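Local coordinates for putative hemin transport system, substrate-binding protein (Burkholderia cenocepacia J2315, PDB 5GIZ), which binds heme in the periplasm and probably delivers it to an ABC-type importer of a bacterial heme-acquisition system, at residues L164-G167 / Q168-A172; V241-D244 / A245-L249. All blocks are in the same frame, centred on the assembly; numbering follows the deposited sequence. Where two conformers were deposited one is given.

Contact 1 (L164-G167 / Q168-A172); sequences LVAG and QRTAA
Thr-170 reaches back across the turn to Gly-167: its hydroxyl OG1 donates to Gly-167 O at 2.8 Å. The donor lies 29° out of the carbonyl plane. A C=O...OG1 angle of 151° keeps the bond fairly close to the carbonyl direction. The hydroxyl gets there because OG1 stands between the backbone N and the carbonyl carbon (chi1 60°). From the same place it accepts from the backbone N of Asp-173, the N-cap bond of helix 171-178, so one buried oxygen ties the residue just past strand 162-166 to the start of that helix.

Packing is tight on this inner side. The methyl of Ala-166 touches Thr-170 OG1 at 3.6 Å, and its CB meets Ala-172 CB, methyl against methyl, at 3.8 Å. Gln-168, bent at chi2, is anchored too: NE2 donates to Met-185 O and Asp-173 OD1, and OE1 accepts from Gly-187 N. The open side belongs to exposed Arg-169, which leads its chain away from the strand to a salt bridge with Asp-189.

Ala-171 and Ala-172 line the heme site, empty in this apo chain; the turn therefore probably sets their place there. Strand 162-166 runs between strands 151-159 and 191-193, with Tyr-191 against Ala-166, while Leu-249 of helix 245-249 packs on both alanines.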
loop_
_atom_site.group_PDB
_atom_site.type_symbol
_atom_site.label_atom_id
_atom_site.label_comp_id
_atom_site.label_asym_id
_atom_site.label_seq_id
_atom_site.Cartn_x
_atom_site.Cartn_y
_atom_site.Cartn_z
ATOM N N LEU A 164 -17.152 2.856 1.454
ATOM C CA LEU A 164 -16.448 1.955 2.384
ATOM C C LEU A 164 -15.214 2.713 2.893
ATOM O O LEU A 164 -14.407 3.157 2.078
ATOM C CB LEU A 164 -16.049 0.685 1.641
ATOM C CG LEU A 164 -15.450 -0.422 2.499
ATOM C CD1 LEU A 164 -16.554 -1.109 3.286
ATOM C CD2 LEU A 164 -14.702 -1.429 1.652
ATOM N N VAL A 165 -15.091 2.845 4.219
ATOM C CA VAL A 165 -14.094 3.741 4.811
ATOM C C VAL A 165 -13.193 3.022 5.811
ATOM O O VAL A 165 -13.582 2.014 6.380
ATOM C CB VAL A 165 -14.768 4.958 5.477
ATOM C CG1 VAL A 165 -15.555 5.727 4.434
ATOM C CG2 VAL A 165 -15.668 4.517 6.647
ATOM N N ALA A 166 -11.977 3.544 5.987
ATOM C CA ALA A 166 -10.959 2.937 6.827
ATOM C C ALA A 166 -11.037 3.411 8.281
ATOM O O ALA A 166 -11.048 4.600 8.570
ATOM C CB ALA A 166 -9.589 3.241 6.268
ATOM N N GLY A 167 -11.113 2.427 9.173
ATOM C CA GLY A 167 -10.957 2.655 10.592
ATOM C C GLY A 167 -9.521 2.382 11.007
ATOM O O GLY A 167 -8.583 2.646 10.262
ATOM N N GLN A 168 -9.347 1.906 12.235
ATOM C CA GLN A 168 -8.021 1.608 12.718
ATOM C C GLN A 168 -7.503 0.268 12.166
ATOM O O GLN A 168 -8.248 -0.498 11.532
ATOM C CB GLN A 168 -8.016 1.663 14.241
ATOM C CG GLN A 168 -8.022 3.103 14.785
ATOM C CD GLN A 168 -9.286 3.893 14.489
ATOM O OE1 GLN A 168 -10.367 3.640 15.035
ATOM N NE2 GLN A 168 -9.146 4.895 13.608
ATOM N N ARG A 169 -6.218 0.007 12.409
ATOM C CA ARG A 169 -5.541 -1.223 11.947
ATOM C C ARG A 169 -5.579 -1.315 10.440
ATOM O O ARG A 169 -5.569 -2.411 9.860
ATOM C CB ARG A 169 -6.149 -2.487 12.538
ATOM C CG ARG A 169 -6.024 -2.591 14.045
ATOM C CD ARG A 169 -6.491 -3.994 14.371
ATOM N NE ARG A 169 -6.532 -4.321 15.794
ATOM C CZ ARG A 169 -5.828 -5.298 16.361
ATOM N NH1 ARG A 169 -4.998 -6.064 15.647
ATOM N NH2 ARG A 169 -5.959 -5.506 17.656
ATOM N N THR A 170 -5.571 -0.151 9.783
ATOM C CA THR A 170 -5.525 -0.096 8.311
ATOM C C THR A 170 -4.270 0.670 7.854
ATOM O O THR A 170 -3.706 1.530 8.560
ATOM C CB THR A 170 -6.741 0.573 7.679
ATOM O OG1 THR A 170 -6.823 1.926 8.162
ATOM C CG2 THR A 170 -7.988 -0.160 7.994
ATOM N N ALA A 171 -3.891 0.425 6.589
ATOM C CA ALA A 171 -2.806 1.171 5.964
ATOM C C ALA A 171 -3.160 2.654 5.947
ATOM O O ALA A 171 -2.329 3.500 6.217
ATOM C CB ALA A 171 -2.582 0.673 4.523
ATOM N N ALA A 172 -4.398 2.967 5.545
ATOM C CA ALA A 172 -4.823 4.350 5.455
ATOM C C ALA A 172 -4.735 5.095 6.799
ATOM O O ALA A 172 -4.284 6.229 6.850
ATOM C CB ALA A 172 -6.250 4.428 4.918
#

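Contact 2 (V241-D244 / A245-L249); sequences VSLD and ALFLL
Asp-244 caps the first turn of helix 245-249, its carboxylate reaching Phe-247 N. Its CB lies 3.4 Å from Ala-245 N. CG, anti to the backbone N (chi1 171°), is 3.3 Å from Ala-245 N, which carries the carboxylate under the first helical N-H groups. There OD2 accepts from Phe-247 N at 3.0 Å, a fairly straight bond (162°) that meets the anti side of the carboxylate, 21° out of its plane. OD1 accepts a hydrogen bond from a water, whose O lies 2.6 Å away; that water in turn accepts from Leu-246 N, so the cap covers a second amide through solvent.

The backbone carbonyl of Asp-244 starts the helical bonding, accepting from Leu-248 N at 2.9 Å. Beneath the polar cap, in the conformer given, Leu-243 CD1 approaches the Phe-247 ring obliquely, 3.7 Å from CD2, and Leu-243 CD2 is 3.9 Å from Leu-248 CB. Glu-212 binds Ala-245 N, and Ala-258 and Thr-261 of helix 255-269 touch the Phe-247 side chain.

Here a parallel strand passes into a helix through an Asp N-cap with, in that conformer, a hydrophobic staple, Leu-243 against Leu-248, in the C-terminal half of a periplasmic binding protein.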
loop_
_atom_site.group_PDB
_atom_site.type_symbol
_atom_site.label_atom_id
_atom_site.label_comp_id
_atom_site.label_asym_id
_atom_site.label_seq_id
_atom_site.Cartn_x
_atom_site.Cartn_y
_atom_site.Cartn_z
ATOM N N VAL A 241 -8.386 14.945 -1.801
ATOM C CA VAL A 241 -7.034 14.574 -2.207
ATOM C C VAL A 241 -7.066 13.158 -2.756
ATOM O O VAL A 241 -7.618 12.260 -2.121
ATOM C CB VAL A 241 -6.064 14.587 -1.018
ATOM C CG1 VAL A 241 -4.736 13.974 -1.373
ATOM C CG2 VAL A 241 -5.889 16.040 -0.566
ATOM N N SER A 242 -6.493 12.979 -3.934
ATOM C CA SER A 242 -6.328 11.637 -4.508
ATOM C C SER A 242 -4.854 11.272 -4.564
ATOM O O SER A 242 -4.006 12.158 -4.697
ATOM C CB SER A 242 -6.996 11.555 -5.888
ATOM O OG SER A 242 -6.444 12.450 -6.811
ATOM N N LEU A 243 -4.571 9.973 -4.487
ATOM C CA LEU A 243 -3.262 9.438 -4.749
ATOM C C LEU A 243 -3.437 7.991 -5.257
ATOM O O LEU A 243 -4.382 7.301 -4.899
ATOM C CB LEU A 243 -2.356 9.551 -3.492
ATOM C CG LEU A 243 -0.865 9.317 -3.706
ATOM C CD1 LEU A 243 -0.245 10.365 -4.603
ATOM C CD2 LEU A 243 -0.137 9.339 -2.382
ATOM N N ASP A 244 -2.491 7.550 -6.035
ATOM C CA ASP A 244 -2.471 6.162 -6.494
ATOM C C ASP A 244 -2.496 5.169 -5.361
ATOM O O ASP A 244 -1.767 5.356 -4.393
ATOM C CB ASP A 244 -1.196 6.008 -7.310
ATOM C CG ASP A 244 -0.899 4.638 -7.679
ATOM O OD1 ASP A 244 -1.464 4.129 -8.708
ATOM O OD2 ASP A 244 -0.087 4.021 -7.013
ATOM N N ALA A 245 -3.329 4.136 -5.433
ATOM C CA ALA A 245 -3.536 3.252 -4.305
ATOM C C ALA A 245 -2.246 2.533 -3.874
ATOM O O ALA A 245 -1.979 2.439 -2.671
ATOM C CB ALA A 245 -4.555 2.181 -4.653
ATOM N N LEU A 246 -1.493 1.959 -4.799
ATOM C CA LEU A 246 -0.294 1.233 -4.416
ATOM C C LEU A 246 0.736 2.137 -3.734
ATOM O O LEU A 246 1.294 1.799 -2.699
ATOM C CB LEU A 246 0.329 0.508 -5.585
ATOM C CG LEU A 246 1.686 -0.181 -5.314
ATOM C CD1 LEU A 246 1.531 -1.275 -4.292
ATOM C CD2 LEU A 246 2.196 -0.730 -6.637
ATOM N N PHE A 247 0.914 3.315 -4.280
ATOM C CA PHE A 247 1.848 4.283 -3.740
ATOM C C PHE A 247 1.388 4.716 -2.355
ATOM O O PHE A 247 2.175 4.750 -1.417
ATOM C CB PHE A 247 1.889 5.480 -4.708
ATOM C CG PHE A 247 2.796 6.621 -4.326
ATOM C CD1 PHE A 247 4.008 6.432 -3.719
ATOM C CD2 PHE A 247 2.483 7.864 -4.735
ATOM C CE1 PHE A 247 4.854 7.473 -3.462
ATOM C CE2 PHE A 247 3.329 8.930 -4.452
ATOM C CZ PHE A 247 4.491 8.711 -3.739
ATOM N N LEU A 248 0.114 5.056 -2.215
ATOM C CA LEU A 248 -0.396 5.540 -0.925
ATOM C C LEU A 248 -0.353 4.450 0.143
ATOM O O LEU A 248 0.087 4.688 1.291
ATOM C CB LEU A 248 -1.844 6.029 -1.119
ATOM C CG LEU A 248 -2.590 6.485 0.128
ATOM C CD1 LEU A 248 -1.926 7.630 0.853
ATOM C CD2 LEU A 248 -4.040 6.816 -0.240
ATOM N N LEU A 249 -0.844 3.250 -0.180
ATOM C CA LEU A 249 -1.211 2.248 0.840
ATOM C C LEU A 249 -0.255 1.074 0.930
ATOM O O LEU A 249 -0.426 0.235 1.830
ATOM C CB LEU A 249 -2.606 1.705 0.560
ATOM C CG LEU A 249 -3.757 2.719 0.533
ATOM C CD1 LEU A 249 -5.010 2.071 -0.050
ATOM C CD2 LEU A 249 -3.980 3.329 1.906
HETATM O O HOH W 1 -2.136 1.886 -7.698
#

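Contacts 1 and 2 do a similar job at two places in one mixed sheet: each carries a strand into a helix through an N-cap residue. Contact 1 is mostly buried and caps with a neutral hydroxyl amid small methyls, its charged arginine turned outward. Contact 2, only partly buried, caps with a carboxylate assisted by water, while larger leucine and phenylalanine side chains fill its apolar side. Their centres are 14 Å apart, yet the start of helix 171-178 meets the end of helix 245-249: Ala-171 CB lies 3.5 Å from Leu-249 O. Both border the heme site, contact 1 through its alanines and contact 2 through Leu-246, beside Gly-13.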